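Local coordinates for flagellar protein FlgA (Thermotoga maritima, PDB 3FRN) that probably acts as a periplasmic chaperone in building the P-ring of the flagellar basal body, at residues T4-E9 / I23-V28; P207-K212 / N236-E241; L138-R143 / K167-E172; T102-F107 / T131-N136; P39-L44 / S73-A78. One frame throughout, in Å; residues are numbered along the deposited sequence.

Contact 1: T4-E9 / I23-V28; sequences TLTLKE and ITIEKV
Thr6, Leu7 and Lys8 pair by their backbones with the irregular stretch 23-28, a short strand-to-loop contact with a single beta bridge, between Leu7 and Thr24, in the N-terminal domain of FlgA. Two backbone bonds set the register: Ile25 N donates to Thr6 O at 3.0 Å, and Lys8 N donates to Ile23 O at 3.0 Å. Beyond them the backbones part and a side chain takes over. Glu26 OE1 accepts from Thr6 N at 2.9 Å, the amide coming from above the carboxylate plane. Glu26 reaches it by setting CG between its own backbone N and carbonyl carbon (chi1 47°) and bending again at chi2 (-100°), which folds the carboxylate back over the strand. Its CG then packs on Leu5 CD2 at 3.8 Å, and the same methyl meets Val28 CG2 tip to tip at 3.9 Å. An alanine here is likely to leave the amide of Thr6 without this acceptor and Leu5 CD2 with less to pack on. Thr24 CG2 lies 3.8 Å from Leu5 CB, while Thr24 OG1 donates to Glu26 O within the segment. Thr6 CG2 touches Ile25 CD1 at 3.7 Å. Leu5 and Leu7 also bond through their backbones to strand 58-60, so the 4-9 segment lies between two partners. The chemistry is that of a pairing too brief to be a sheet: a carboxylate extends the backbone bonding by one amide, and aliphatic branches of Leu5, Thr24, Val28 and Ile25 pack alongside.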
# COMPACT_ATOMS: atom_id res chain seq x y z
N THR A 4 12.07 -3.63 33.55
CA THR A 4 11.19 -3.08 32.53
C THR A 4 11.75 -1.74 32.08
O THR A 4 11.70 -0.75 32.82
CB THR A 4 9.75 -2.90 33.05
OG1 THR A 4 9.25 -4.16 33.51
CG2 THR A 4 8.84 -2.38 31.94
N LEU A 5 12.30 -1.72 30.87
CA LEU A 5 12.93 -0.53 30.34
C LEU A 5 11.96 0.21 29.43
O LEU A 5 11.38 -0.38 28.52
CB LEU A 5 14.21 -0.88 29.59
CG LEU A 5 15.21 -1.79 30.31
CD1 LEU A 5 16.18 -2.43 29.33
CD2 LEU A 5 15.97 -1.05 31.41
N THR A 6 11.77 1.50 29.70
CA THR A 6 10.94 2.34 28.86
C THR A 6 11.70 2.74 27.60
O THR A 6 12.85 3.17 27.66
CB THR A 6 10.46 3.59 29.61
OG1 THR A 6 9.93 3.20 30.89
CG2 THR A 6 9.38 4.31 28.82
N LEU A 7 11.03 2.60 26.46
CA LEU A 7 11.62 2.90 25.16
C LEU A 7 11.42 4.35 24.77
O LEU A 7 10.36 4.93 25.03
CB LEU A 7 11.01 1.99 24.09
CG LEU A 7 11.33 0.49 24.17
CD1 LEU A 7 10.38 -0.30 23.30
CD2 LEU A 7 12.77 0.22 23.76
N LYS A 8 12.45 4.94 24.16
CA LYS A 8 12.33 6.26 23.56
C LYS A 8 11.41 6.17 22.34
O LYS A 8 11.29 5.12 21.72
CB LYS A 8 13.70 6.78 23.13
CG LYS A 8 14.63 7.16 24.27
CD LYS A 8 15.89 7.84 23.73
CE LYS A 8 16.85 8.25 24.84
NZ LYS A 8 17.76 7.14 25.22
N GLU A 9 10.75 7.28 22.00
CA GLU A 9 9.88 7.30 20.83
C GLU A 9 10.71 7.39 19.55
O GLU A 9 10.52 6.60 18.62
CB GLU A 9 8.92 8.48 20.90
CG GLU A 9 7.98 8.60 19.72
CD GLU A 9 7.27 9.94 19.69
OE1 GLU A 9 6.03 9.95 19.55
OE2 GLU A 9 7.95 10.98 19.82
N ILE A 23 18.35 3.69 23.07
CA ILE A 23 16.90 3.71 22.88
C ILE A 23 16.08 3.50 24.15
O ILE A 23 14.89 3.19 24.07
CB ILE A 23 16.45 2.68 21.82
CG1 ILE A 23 16.78 1.25 22.28
CG2 ILE A 23 17.08 2.98 20.47
CD1 ILE A 23 16.56 0.22 21.22
N THR A 24 16.70 3.66 25.31
CA THR A 24 15.97 3.59 26.58
C THR A 24 16.06 4.90 27.34
O THR A 24 17.03 5.65 27.20
CB THR A 24 16.45 2.42 27.49
OG1 THR A 24 17.88 2.49 27.66
CG2 THR A 24 16.07 1.08 26.89
N ILE A 25 15.04 5.19 28.15
CA ILE A 25 15.01 6.40 28.96
C ILE A 25 15.97 6.31 30.15
O ILE A 25 16.67 7.27 30.46
CB ILE A 25 13.56 6.74 29.41
CG1 ILE A 25 12.69 7.03 28.18
CG2 ILE A 25 13.53 7.93 30.37
CD1 ILE A 25 11.27 7.46 28.50
N GLU A 26 16.03 5.14 30.79
CA GLU A 26 16.97 4.92 31.89
C GLU A 26 18.35 4.48 31.40
O GLU A 26 18.49 3.92 30.31
CB GLU A 26 16.41 3.90 32.91
CG GLU A 26 15.82 2.64 32.29
CD GLU A 26 14.31 2.69 32.21
OE1 GLU A 26 13.77 2.98 31.12
OE2 GLU A 26 13.65 2.44 33.24
N LYS A 27 19.37 4.74 32.22
CA LYS A 27 20.75 4.37 31.90
C LYS A 27 20.99 2.87 32.08
O LYS A 27 20.82 2.33 33.17
CB LYS A 27 21.75 5.15 32.77
CG LYS A 27 21.94 6.63 32.41
CD LYS A 27 22.90 6.83 31.24
CE LYS A 27 22.17 7.09 29.93
NZ LYS A 27 23.09 7.53 28.85
N VAL A 28 21.37 2.21 30.99
CA VAL A 28 21.75 0.81 31.03
C VAL A 28 23.16 0.67 30.48
O VAL A 28 23.53 1.35 29.53
CB VAL A 28 20.79 -0.08 30.18
CG1 VAL A 28 20.88 -1.54 30.63
CG2 VAL A 28 19.34 0.43 30.25

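Contact 2: P207-K212 / N236-E241; sequences PPDVVK and NGYLGE
A classic beta bulge, in which Asp209 and Val210 together stand opposite Gly237, joins the 207-212 loop that follows strand 204-205 to the loop before strand 242-246 in the C-terminal part of the chain. Val210 and Gly237 form an antiparallel hydrogen-bonded pair: Val210 N donates to Gly237 O at 2.9 Å, and Gly237 N returns a bond to Val210 O at 2.8 Å. The extra residue of the bulge turns the amide of Asp209 to the same carbonyl, but that bond is weak and bent. At Gly237 even a CB would probably be tight against Val210 CG2. Just beyond, residues 238-241 make a type II turn. Gly240, with its positive phi, fits the turn, and Glu241 folds back so that its OE1 takes the amide of Tyr238 at 2.8 Å. Asp209 holds CG anti to its carbonyl carbon (chi1 -52°), which sets OD2 at the amide of Leu239; the modelled 2.5 Å from OD2 to Leu239 N is too short to be trusted in detail. The Tyr238 ring carries Pro208 CB over one face, and its CE1 lies 3.5 Å from Pro208 CA, while its hydroxyl bonds to the carbonyl of Asp206. At the far end Asn236 runs alongside Pro208, and its OD1 touches Val211 CB at 3.5 Å. Val210 and Leu239 both rest on Val258 of strand 253-259. The carboxylate thus holds the turn, while the carbonyl of Gly237, just before it, takes two amides of 207-212, with proline-tyrosine packing beside them.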
# COMPACT_ATOMS: atom_id res chain seq x y z
N PRO A 207 -20.95 2.25 -13.65
CA PRO A 207 -22.35 2.30 -14.08
C PRO A 207 -22.50 1.92 -15.56
O PRO A 207 -21.61 2.21 -16.36
CB PRO A 207 -22.73 3.77 -13.86
CG PRO A 207 -21.43 4.51 -13.86
CD PRO A 207 -20.46 3.57 -13.23
N PRO A 208 -23.60 1.23 -15.91
CA PRO A 208 -23.83 0.78 -17.30
C PRO A 208 -24.14 1.94 -18.22
O PRO A 208 -24.68 2.95 -17.76
CB PRO A 208 -25.05 -0.14 -17.18
CG PRO A 208 -25.21 -0.42 -15.72
CD PRO A 208 -24.69 0.80 -15.02
N ASP A 209 -23.80 1.81 -19.50
CA ASP A 209 -24.01 2.92 -20.44
C ASP A 209 -25.48 3.06 -20.84
O ASP A 209 -25.92 4.14 -21.23
CB ASP A 209 -23.10 2.75 -21.66
CG ASP A 209 -21.64 2.53 -21.27
OD1 ASP A 209 -21.23 3.01 -20.20
OD2 ASP A 209 -20.91 1.89 -22.04
N VAL A 210 -26.21 1.95 -20.77
CA VAL A 210 -27.67 1.96 -20.83
C VAL A 210 -28.25 1.09 -19.71
O VAL A 210 -27.66 0.10 -19.30
CB VAL A 210 -28.26 1.47 -22.20
CG1 VAL A 210 -27.82 2.37 -23.35
CG2 VAL A 210 -27.90 0.02 -22.46
N VAL A 211 -29.41 1.48 -19.20
CA VAL A 211 -30.07 0.69 -18.17
C VAL A 211 -31.31 0.00 -18.73
O VAL A 211 -31.87 0.44 -19.74
CB VAL A 211 -30.41 1.52 -16.91
CG1 VAL A 211 -29.15 2.08 -16.27
CG2 VAL A 211 -31.39 2.65 -17.24
N LYS A 212 -31.72 -1.08 -18.08
CA LYS A 212 -32.94 -1.78 -18.42
C LYS A 212 -34.12 -0.81 -18.34
O LYS A 212 -34.33 -0.16 -17.32
CB LYS A 212 -33.14 -2.95 -17.45
CG LYS A 212 -34.22 -3.92 -17.84
CD LYS A 212 -34.58 -4.87 -16.70
CE LYS A 212 -35.89 -5.61 -17.03
NZ LYS A 212 -36.46 -6.31 -15.83
N ASN A 236 -29.55 -4.12 -18.77
CA ASN A 236 -28.49 -3.12 -18.59
C ASN A 236 -27.36 -3.44 -19.55
O ASN A 236 -27.19 -4.58 -19.95
CB ASN A 236 -28.01 -3.12 -17.14
CG ASN A 236 -29.07 -2.59 -16.18
OD1 ASN A 236 -29.00 -1.45 -15.73
ND2 ASN A 236 -30.07 -3.42 -15.88
N GLY A 237 -26.60 -2.43 -19.97
CA GLY A 237 -25.56 -2.66 -20.98
C GLY A 237 -24.44 -1.64 -21.05
O GLY A 237 -24.60 -0.47 -20.69
N TYR A 238 -23.29 -2.10 -21.53
CA TYR A 238 -22.13 -1.22 -21.69
C TYR A 238 -21.91 -1.02 -23.19
O TYR A 238 -22.52 -1.74 -23.98
CB TYR A 238 -20.88 -1.84 -21.02
CG TYR A 238 -20.98 -1.96 -19.50
CD1 TYR A 238 -20.67 -0.90 -18.67
CD2 TYR A 238 -21.41 -3.15 -18.90
CE1 TYR A 238 -20.77 -0.99 -17.30
CE2 TYR A 238 -21.52 -3.25 -17.52
CZ TYR A 238 -21.19 -2.17 -16.73
OH TYR A 238 -21.28 -2.26 -15.36
N LEU A 239 -21.10 -0.07 -23.58
CA LEU A 239 -20.67 0.08 -24.95
C LEU A 239 -20.20 -1.19 -25.57
O LEU A 239 -19.45 -1.86 -24.98
CB LEU A 239 -19.49 1.01 -24.95
CG LEU A 239 -19.76 2.30 -25.68
CD1 LEU A 239 -19.76 1.96 -27.17
CD2 LEU A 239 -21.08 2.93 -25.20
N GLY A 240 -20.60 -1.48 -26.79
CA GLY A 240 -20.11 -2.65 -27.49
C GLY A 240 -20.89 -3.89 -27.18
O GLY A 240 -20.76 -4.91 -27.88
N GLU A 241 -21.69 -3.84 -26.12
CA GLU A 241 -22.50 -5.01 -25.80
C GLU A 241 -23.74 -5.00 -26.65
O GLU A 241 -24.24 -3.93 -27.03
CB GLU A 241 -22.84 -5.10 -24.31
CG GLU A 241 -21.58 -5.33 -23.45
CD GLU A 241 -21.88 -5.47 -21.98
OE1 GLU A 241 -22.91 -4.92 -21.53
OE2 GLU A 241 -21.08 -6.13 -21.28

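Contact 3: L138-R143 / K167-E172; sequences LLRKER and KRNVFE
Asn169 OD1 is gripped by two amides that come from opposite faces of its plane: Lys141 N at 3.2 Å across the contact, and Phe171 N at 3.0 Å in its own segment, an Asx turn. The turn follows on strand 163-169 of the SAF part, paired antiparallel with strand 132-148 from the HotDog-like part. Arg143 and Arg168 form the hydrogen-bonded pair, with Arg168 N 2.7 Å from Arg143 O; Glu142 and Asn169 make the non-hydrogen-bonded one. Past the strand, Val170 N still reaches Lys141 O at 2.7 Å. Asn169 has CG anti to the backbone N (chi1 -173°), which carries OD1 to the amide of Lys141, and its ND2 gives one hydrogen to Glu172 OE2 and another to a water that also bonds Leu139 O. A leucine in its place would probably leave the amides of Lys141 and Phe171 without this common acceptor and free the turn to move. Arg143 NH2 and Lys167 NZ, like charges, lie 3.9 Å apart. The Phe171 ring turns its edge to the carbonyl of Leu139 and one face to Lys141, whose CB sits 3.7 Å from the ring centroid in a CH-pi contact, 12° off the ring normal.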
# COMPACT_ATOMS: atom_id res chain seq x y z
N LEU A 138 11.74 -3.14 5.99
CA LEU A 138 10.29 -3.20 5.88
C LEU A 138 9.80 -2.03 5.03
O LEU A 138 10.14 -0.87 5.28
CB LEU A 138 9.63 -3.17 7.27
CG LEU A 138 8.11 -3.25 7.44
CD1 LEU A 138 7.54 -4.64 7.16
CD2 LEU A 138 7.76 -2.83 8.84
N LEU A 139 9.01 -2.36 4.01
CA LEU A 139 8.49 -1.38 3.08
C LEU A 139 7.09 -0.94 3.48
O LEU A 139 6.23 -1.76 3.80
CB LEU A 139 8.47 -1.97 1.66
CG LEU A 139 9.68 -1.75 0.74
CD1 LEU A 139 10.95 -2.39 1.30
CD2 LEU A 139 9.37 -2.29 -0.65
N ARG A 140 6.86 0.37 3.46
CA ARG A 140 5.56 0.97 3.77
C ARG A 140 5.19 2.00 2.73
O ARG A 140 6.02 2.79 2.30
CB ARG A 140 5.61 1.68 5.12
CG ARG A 140 5.53 0.79 6.34
CD ARG A 140 5.52 1.62 7.61
NE ARG A 140 5.30 0.80 8.81
CZ ARG A 140 5.47 1.24 10.06
NH1 ARG A 140 5.85 2.49 10.29
NH2 ARG A 140 5.25 0.42 11.08
N LYS A 141 3.92 1.99 2.33
CA LYS A 141 3.35 3.07 1.54
C LYS A 141 2.06 3.51 2.22
O LYS A 141 1.00 2.89 2.05
CB LYS A 141 3.09 2.64 0.10
CG LYS A 141 2.79 3.80 -0.84
CD LYS A 141 2.70 3.32 -2.27
CE LYS A 141 2.96 4.45 -3.25
NZ LYS A 141 3.27 3.94 -4.61
N GLU A 142 2.17 4.56 3.02
CA GLU A 142 1.06 5.06 3.81
C GLU A 142 0.36 6.16 3.03
O GLU A 142 1.00 7.13 2.64
CB GLU A 142 1.56 5.57 5.16
CG GLU A 142 0.55 5.48 6.30
CD GLU A 142 0.43 4.08 6.90
OE1 GLU A 142 -0.53 3.84 7.67
OE2 GLU A 142 1.30 3.22 6.61
N ARG A 143 -0.94 6.01 2.81
CA ARG A 143 -1.70 6.96 1.99
C ARG A 143 -3.13 7.08 2.50
O ARG A 143 -3.59 6.24 3.26
CB ARG A 143 -1.72 6.50 0.53
CG ARG A 143 -1.21 7.54 -0.46
CD ARG A 143 0.31 7.56 -0.50
NE ARG A 143 0.86 8.69 -1.24
CZ ARG A 143 0.97 9.94 -0.78
NH1 ARG A 143 1.49 10.88 -1.54
NH2 ARG A 143 0.56 10.25 0.45
N LYS A 167 -6.18 7.28 6.48
CA LYS A 167 -4.78 6.91 6.23
C LYS A 167 -4.58 5.41 6.44
O LYS A 167 -4.96 4.87 7.48
CB LYS A 167 -3.85 7.71 7.14
CG LYS A 167 -3.18 8.92 6.48
CD LYS A 167 -1.69 8.68 6.25
CE LYS A 167 -1.00 9.85 5.54
NZ LYS A 167 -0.97 9.71 4.04
N ARG A 168 -3.99 4.73 5.45
CA ARG A 168 -3.73 3.28 5.54
C ARG A 168 -2.42 2.88 4.85
O ARG A 168 -1.94 3.59 3.96
CB ARG A 168 -4.88 2.48 4.91
CG ARG A 168 -6.18 2.41 5.69
CD ARG A 168 -6.16 1.37 6.81
NE ARG A 168 -7.47 0.73 6.98
CZ ARG A 168 -8.49 1.28 7.64
NH1 ARG A 168 -9.64 0.62 7.74
NH2 ARG A 168 -8.37 2.47 8.21
N ASN A 169 -1.85 1.75 5.25
CA ASN A 169 -0.72 1.16 4.55
C ASN A 169 -1.21 0.40 3.32
O ASN A 169 -1.82 -0.66 3.42
CB ASN A 169 0.08 0.23 5.47
CG ASN A 169 1.38 -0.29 4.84
OD1 ASN A 169 1.74 0.05 3.69
ND2 ASN A 169 2.11 -1.11 5.59
N VAL A 170 -0.92 0.97 2.15
CA VAL A 170 -1.32 0.42 0.86
C VAL A 170 -0.68 -0.95 0.61
O VAL A 170 -1.21 -1.75 -0.14
CB VAL A 170 -1.00 1.42 -0.29
CG1 VAL A 170 -1.37 0.85 -1.67
CG2 VAL A 170 -1.70 2.75 -0.05
N PHE A 171 0.44 -1.22 1.27
CA PHE A 171 1.13 -2.50 1.09
C PHE A 171 0.53 -3.61 1.96
O PHE A 171 0.98 -4.75 1.91
CB PHE A 171 2.63 -2.37 1.37
CG PHE A 171 3.38 -1.59 0.32
CD1 PHE A 171 2.81 -1.31 -0.92
CD2 PHE A 171 4.68 -1.18 0.56
CE1 PHE A 171 3.50 -0.60 -1.88
CE2 PHE A 171 5.38 -0.47 -0.39
CZ PHE A 171 4.80 -0.18 -1.61
N GLU A 172 -0.47 -3.25 2.77
CA GLU A 172 -1.21 -4.20 3.60
C GLU A 172 -2.69 -4.21 3.23
O GLU A 172 -3.54 -4.61 4.02
CB GLU A 172 -1.03 -3.85 5.08
CG GLU A 172 0.23 -4.43 5.72
CD GLU A 172 0.53 -3.84 7.10
OE1 GLU A 172 0.48 -4.60 8.10
OE2 GLU A 172 0.82 -2.63 7.19
O HOH W 1 4.49 -2.78 5.21
O HOH W 2 4.15 -1.97 7.70

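Contact 4: T102-F107 / T131-N136; sequences TLPEKF and TYVTLN
Thr102 and Thr131 meet through their hydroxyls in the HotDog-like part, where the loop after strand 93-101 passes the start of strand 132-148. Thr131 holds OG1 anti to its backbone N (chi1 -166°), which sends the hydroxyl across to Thr102 and leaves CG2 between N and the carbonyl carbon, turned to Pro104. The two OG1 atoms hydrogen-bond, with either able to donate, but their modelled separation of 2.4 Å is very short and the exact length is doubtful; an unstaggered Thr102 (chi1 27°) goes with it. The branches of Thr131 thus divide the work, since its methyl CG2 packs 3.7 Å from Pro104 CB while OG1 serves Thr102. Val133 CG2, placed anti to the carbonyl carbon, touches Pro104 CD at 3.8 Å, the two side chains crossing at about a right angle. The same methyl lies 3.3 Å from Thr102 O. A weak backbone bond joins Thr102 N to Tyr132 O at 3.4 Å. Nearby, Asp130 accepts from the amide of Glu105 and touches Pro104. The contact thus tethers the loop to Thr131 and the first residues of the strand that follows, which runs antiparallel between strands 93-101 and 121-127, whose backbones bond Thr134 and Val133 in turn.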
# COMPACT_ATOMS: atom_id res chain seq x y z
N THR A 102 29.26 -6.23 9.89
CA THR A 102 30.06 -5.32 10.70
C THR A 102 29.89 -3.88 10.21
O THR A 102 29.50 -3.65 9.07
CB THR A 102 31.56 -5.71 10.71
OG1 THR A 102 31.89 -6.42 9.51
CG2 THR A 102 31.85 -6.61 11.90
N LEU A 103 30.17 -2.92 11.09
CA LEU A 103 30.21 -1.53 10.67
C LEU A 103 31.40 -1.36 9.72
O LEU A 103 32.54 -1.69 10.08
CB LEU A 103 30.33 -0.60 11.88
CG LEU A 103 30.55 0.89 11.60
CD1 LEU A 103 29.29 1.56 11.07
CD2 LEU A 103 31.04 1.59 12.85
N PRO A 104 31.14 -0.89 8.49
CA PRO A 104 32.22 -0.61 7.55
C PRO A 104 33.03 0.63 7.91
O PRO A 104 32.56 1.49 8.65
CB PRO A 104 31.48 -0.42 6.22
CG PRO A 104 30.12 0.00 6.59
CD PRO A 104 29.81 -0.63 7.91
N GLU A 105 34.25 0.72 7.38
CA GLU A 105 35.07 1.90 7.59
C GLU A 105 34.50 3.07 6.79
O GLU A 105 34.29 4.15 7.34
CB GLU A 105 36.52 1.64 7.16
CG GLU A 105 37.30 0.76 8.11
CD GLU A 105 38.67 0.43 7.56
OE1 GLU A 105 39.08 1.06 6.57
OE2 GLU A 105 39.34 -0.46 8.12
N LYS A 106 34.25 2.83 5.51
CA LYS A 106 33.72 3.82 4.59
C LYS A 106 32.32 3.41 4.16
O LYS A 106 31.98 2.22 4.19
CB LYS A 106 34.67 3.97 3.40
CG LYS A 106 35.96 4.74 3.75
CD LYS A 106 36.94 4.75 2.59
CE LYS A 106 37.71 6.06 2.48
NZ LYS A 106 38.26 6.52 3.78
N PHE A 107 31.49 4.38 3.79
CA PHE A 107 30.08 4.08 3.51
C PHE A 107 29.69 4.12 2.02
O PHE A 107 28.52 4.30 1.69
CB PHE A 107 29.14 4.95 4.37
CG PHE A 107 29.41 4.84 5.85
CD1 PHE A 107 29.40 3.60 6.48
CD2 PHE A 107 29.66 5.96 6.61
CE1 PHE A 107 29.66 3.49 7.84
CE2 PHE A 107 29.91 5.87 7.98
CZ PHE A 107 29.92 4.62 8.60
N THR A 131 34.18 -4.87 4.26
CA THR A 131 33.21 -5.74 4.95
C THR A 131 31.85 -5.81 4.24
O THR A 131 31.70 -5.32 3.11
CB THR A 131 33.05 -5.31 6.44
OG1 THR A 131 32.38 -6.33 7.18
CG2 THR A 131 32.25 -4.02 6.56
N TYR A 132 30.86 -6.40 4.91
CA TYR A 132 29.52 -6.61 4.36
C TYR A 132 28.45 -6.17 5.36
O TYR A 132 28.58 -6.44 6.56
CB TYR A 132 29.33 -8.10 4.01
CG TYR A 132 28.99 -8.97 5.21
CD1 TYR A 132 27.67 -9.32 5.48
CD2 TYR A 132 29.98 -9.39 6.09
CE1 TYR A 132 27.35 -10.09 6.60
CE2 TYR A 132 29.67 -10.16 7.21
CZ TYR A 132 28.35 -10.52 7.45
OH TYR A 132 28.04 -11.28 8.56
N VAL A 133 27.40 -5.49 4.89
CA VAL A 133 26.20 -5.26 5.70
C VAL A 133 24.92 -5.77 5.00
O VAL A 133 24.67 -5.42 3.85
CB VAL A 133 26.02 -3.77 6.07
CG1 VAL A 133 24.87 -3.57 7.06
CG2 VAL A 133 27.29 -3.20 6.65
N THR A 134 24.14 -6.60 5.69
CA THR A 134 22.77 -6.92 5.25
C THR A 134 21.73 -6.12 6.09
O THR A 134 21.75 -6.16 7.33
CB THR A 134 22.49 -8.44 5.30
OG1 THR A 134 23.65 -9.15 4.85
CG2 THR A 134 21.28 -8.84 4.40
N LEU A 135 20.88 -5.36 5.42
CA LEU A 135 19.79 -4.66 6.09
C LEU A 135 18.50 -5.32 5.67
O LEU A 135 18.21 -5.43 4.48
CB LEU A 135 19.70 -3.20 5.65
CG LEU A 135 20.92 -2.33 5.42
CD1 LEU A 135 20.49 -1.15 4.56
CD2 LEU A 135 21.48 -1.84 6.73
N ASN A 136 17.72 -5.78 6.66
CA ASN A 136 16.37 -6.25 6.39
C ASN A 136 15.46 -5.04 6.51
O ASN A 136 15.41 -4.37 7.56
CB ASN A 136 15.97 -7.39 7.32
CG ASN A 136 16.68 -8.70 6.99
OD1 ASN A 136 16.24 -9.78 7.38
ND2 ASN A 136 17.79 -8.60 6.27

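Contact 5: P39-L44 / S73-A78; sequences PGLEYL and SSLKNA
Lys76 sets CG opposite its backbone N (chi1 -179°), and Leu41 places CG opposite its carbonyl carbon (chi1 -62°), which lays the leucine and the lysine stem antiparallel, one passing the other. Leu41 CD2 comes to 3.8 Å from Lys76 CA and 3.9 Å from Lys76 CB. The lysine's aliphatic stem then runs beside the backbone of Gly40, with CG 3.5 Å from Gly40 O, before a bend at chi2 leads the amine away; the charged end makes a cation-pi pair with Phe80. Gly40, at a positive phi of 80°, brings its backbone against the beginning of helix 74-87. Leu75, one residue earlier on the helix, faces the same segment: its CD2 lies 4.3 Å from Pro39 CD and 4.4 Å from Leu41 CD1, a looser apolar contact. Between these groups a single water spans the contact, donating to Pro39 O, at a modelled length too short to be trusted, and accepting from Lys76 N at 2.9 Å. Lys76 belongs to the first turn of the helix, whose leading amides come before the backbone bonding begins with Asn77 N on Ser73 O, and the water supplies its acceptor. The contact joins the N-terminal segment leading into strand 42-45 to the helix that opens the HotDog-like part. Leu41 also packs on Leu135 of strand 132-148, and Pro39 on Phe107. The seam is therefore mainly aliphatic, made mostly by a leucine and a lysine stem, and its polar link runs through water, from one carbonyl to one helix-start amide.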
# COMPACT_ATOMS: atom_id res chain seq x y z
N PRO A 39 24.66 5.88 7.22
CA PRO A 39 24.20 7.24 7.11
C PRO A 39 22.98 7.37 6.20
O PRO A 39 22.90 6.71 5.16
CB PRO A 39 25.41 7.96 6.48
CG PRO A 39 26.14 6.87 5.74
CD PRO A 39 25.98 5.68 6.61
N GLY A 40 22.04 8.23 6.61
CA GLY A 40 20.90 8.60 5.77
C GLY A 40 19.75 7.62 5.73
O GLY A 40 18.79 7.83 4.99
N LEU A 41 19.84 6.53 6.50
CA LEU A 41 18.80 5.50 6.55
C LEU A 41 17.97 5.59 7.83
O LEU A 41 18.46 6.03 8.87
CB LEU A 41 19.41 4.10 6.44
CG LEU A 41 20.18 3.73 5.17
CD1 LEU A 41 20.75 2.32 5.28
CD2 LEU A 41 19.30 3.83 3.95
N GLU A 42 16.72 5.13 7.74
CA GLU A 42 15.79 5.15 8.87
C GLU A 42 15.68 3.76 9.47
O GLU A 42 15.57 2.79 8.74
CB GLU A 42 14.41 5.58 8.40
CG GLU A 42 13.57 6.24 9.47
CD GLU A 42 13.76 7.75 9.53
OE1 GLU A 42 14.56 8.29 8.73
OE2 GLU A 42 13.10 8.39 10.38
N TYR A 43 15.69 3.69 10.79
CA TYR A 43 15.66 2.40 11.48
C TYR A 43 14.40 2.29 12.33
O TYR A 43 13.90 3.28 12.85
CB TYR A 43 16.90 2.23 12.38
CG TYR A 43 18.17 1.99 11.60
CD1 TYR A 43 18.74 3.00 10.83
CD2 TYR A 43 18.80 0.77 11.65
CE1 TYR A 43 19.88 2.78 10.09
CE2 TYR A 43 19.96 0.53 10.92
CZ TYR A 43 20.48 1.55 10.14
OH TYR A 43 21.63 1.34 9.42
N LEU A 44 13.91 1.07 12.49
CA LEU A 44 12.78 0.84 13.36
C LEU A 44 13.14 -0.30 14.27
O LEU A 44 13.26 -1.43 13.81
CB LEU A 44 11.56 0.47 12.52
CG LEU A 44 10.17 0.92 12.93
CD1 LEU A 44 10.02 2.43 12.85
CD2 LEU A 44 9.17 0.24 12.02
N SER A 73 23.01 11.62 1.53
CA SER A 73 21.88 10.77 1.18
C SER A 73 22.15 9.84 0.01
O SER A 73 21.22 9.29 -0.57
CB SER A 73 20.64 11.64 0.90
OG SER A 73 20.91 12.54 -0.16
N SER A 74 23.43 9.65 -0.31
CA SER A 74 23.82 8.92 -1.51
C SER A 74 23.63 7.42 -1.37
O SER A 74 23.17 6.76 -2.30
CB SER A 74 25.27 9.23 -1.86
OG SER A 74 26.12 8.87 -0.79
N LEU A 75 24.00 6.88 -0.22
CA LEU A 75 23.80 5.46 0.03
C LEU A 75 22.30 5.13 0.01
O LEU A 75 21.86 4.24 -0.72
CB LEU A 75 24.43 5.05 1.37
CG LEU A 75 24.01 3.67 1.88
CD1 LEU A 75 24.53 2.58 0.94
CD2 LEU A 75 24.49 3.44 3.30
N LYS A 76 21.53 5.87 0.81
CA LYS A 76 20.07 5.80 0.84
C LYS A 76 19.46 5.80 -0.56
O LYS A 76 18.69 4.90 -0.90
CB LYS A 76 19.51 7.00 1.61
CG LYS A 76 18.00 7.01 1.71
CD LYS A 76 17.44 8.38 1.39
CE LYS A 76 15.93 8.33 1.33
NZ LYS A 76 15.39 9.70 1.46
N ASN A 77 19.81 6.81 -1.35
CA ASN A 77 19.35 6.93 -2.73
C ASN A 77 19.65 5.67 -3.53
O ASN A 77 18.78 5.14 -4.22
CB ASN A 77 19.98 8.14 -3.43
CG ASN A 77 19.31 9.46 -3.08
OD1 ASN A 77 19.50 10.46 -3.78
ND2 ASN A 77 18.52 9.48 -2.02
N ALA A 78 20.88 5.18 -3.42
CA ALA A 78 21.31 4.01 -4.20
C ALA A 78 20.63 2.73 -3.72
O ALA A 78 20.33 1.83 -4.50
CB ALA A 78 22.82 3.88 -4.17
O HOH W 3 22.53 7.65 2.82

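From the N terminus the contacts follow one another in series, and none nests in or crosses another. Contact 1 closes a loop inside the N-terminal domain. Contact 5 spans residues 39-78 and ties that domain to the helix at the start of the HotDog-like part. Contact 4 closes the stretch 102-136, about 12 Å from contact 5 between centres: Leu135 packs on Leu41 and Phe107 on Pro39. Contact 3 closes residues 138-172, pairing strand 132-148 with strand 163-169 of the SAF part; Arg140 touches Leu44 of contact 5. Contact 2 closes the loop 207-241 in the C-terminal part, about 63 Å from contact 1 between centres.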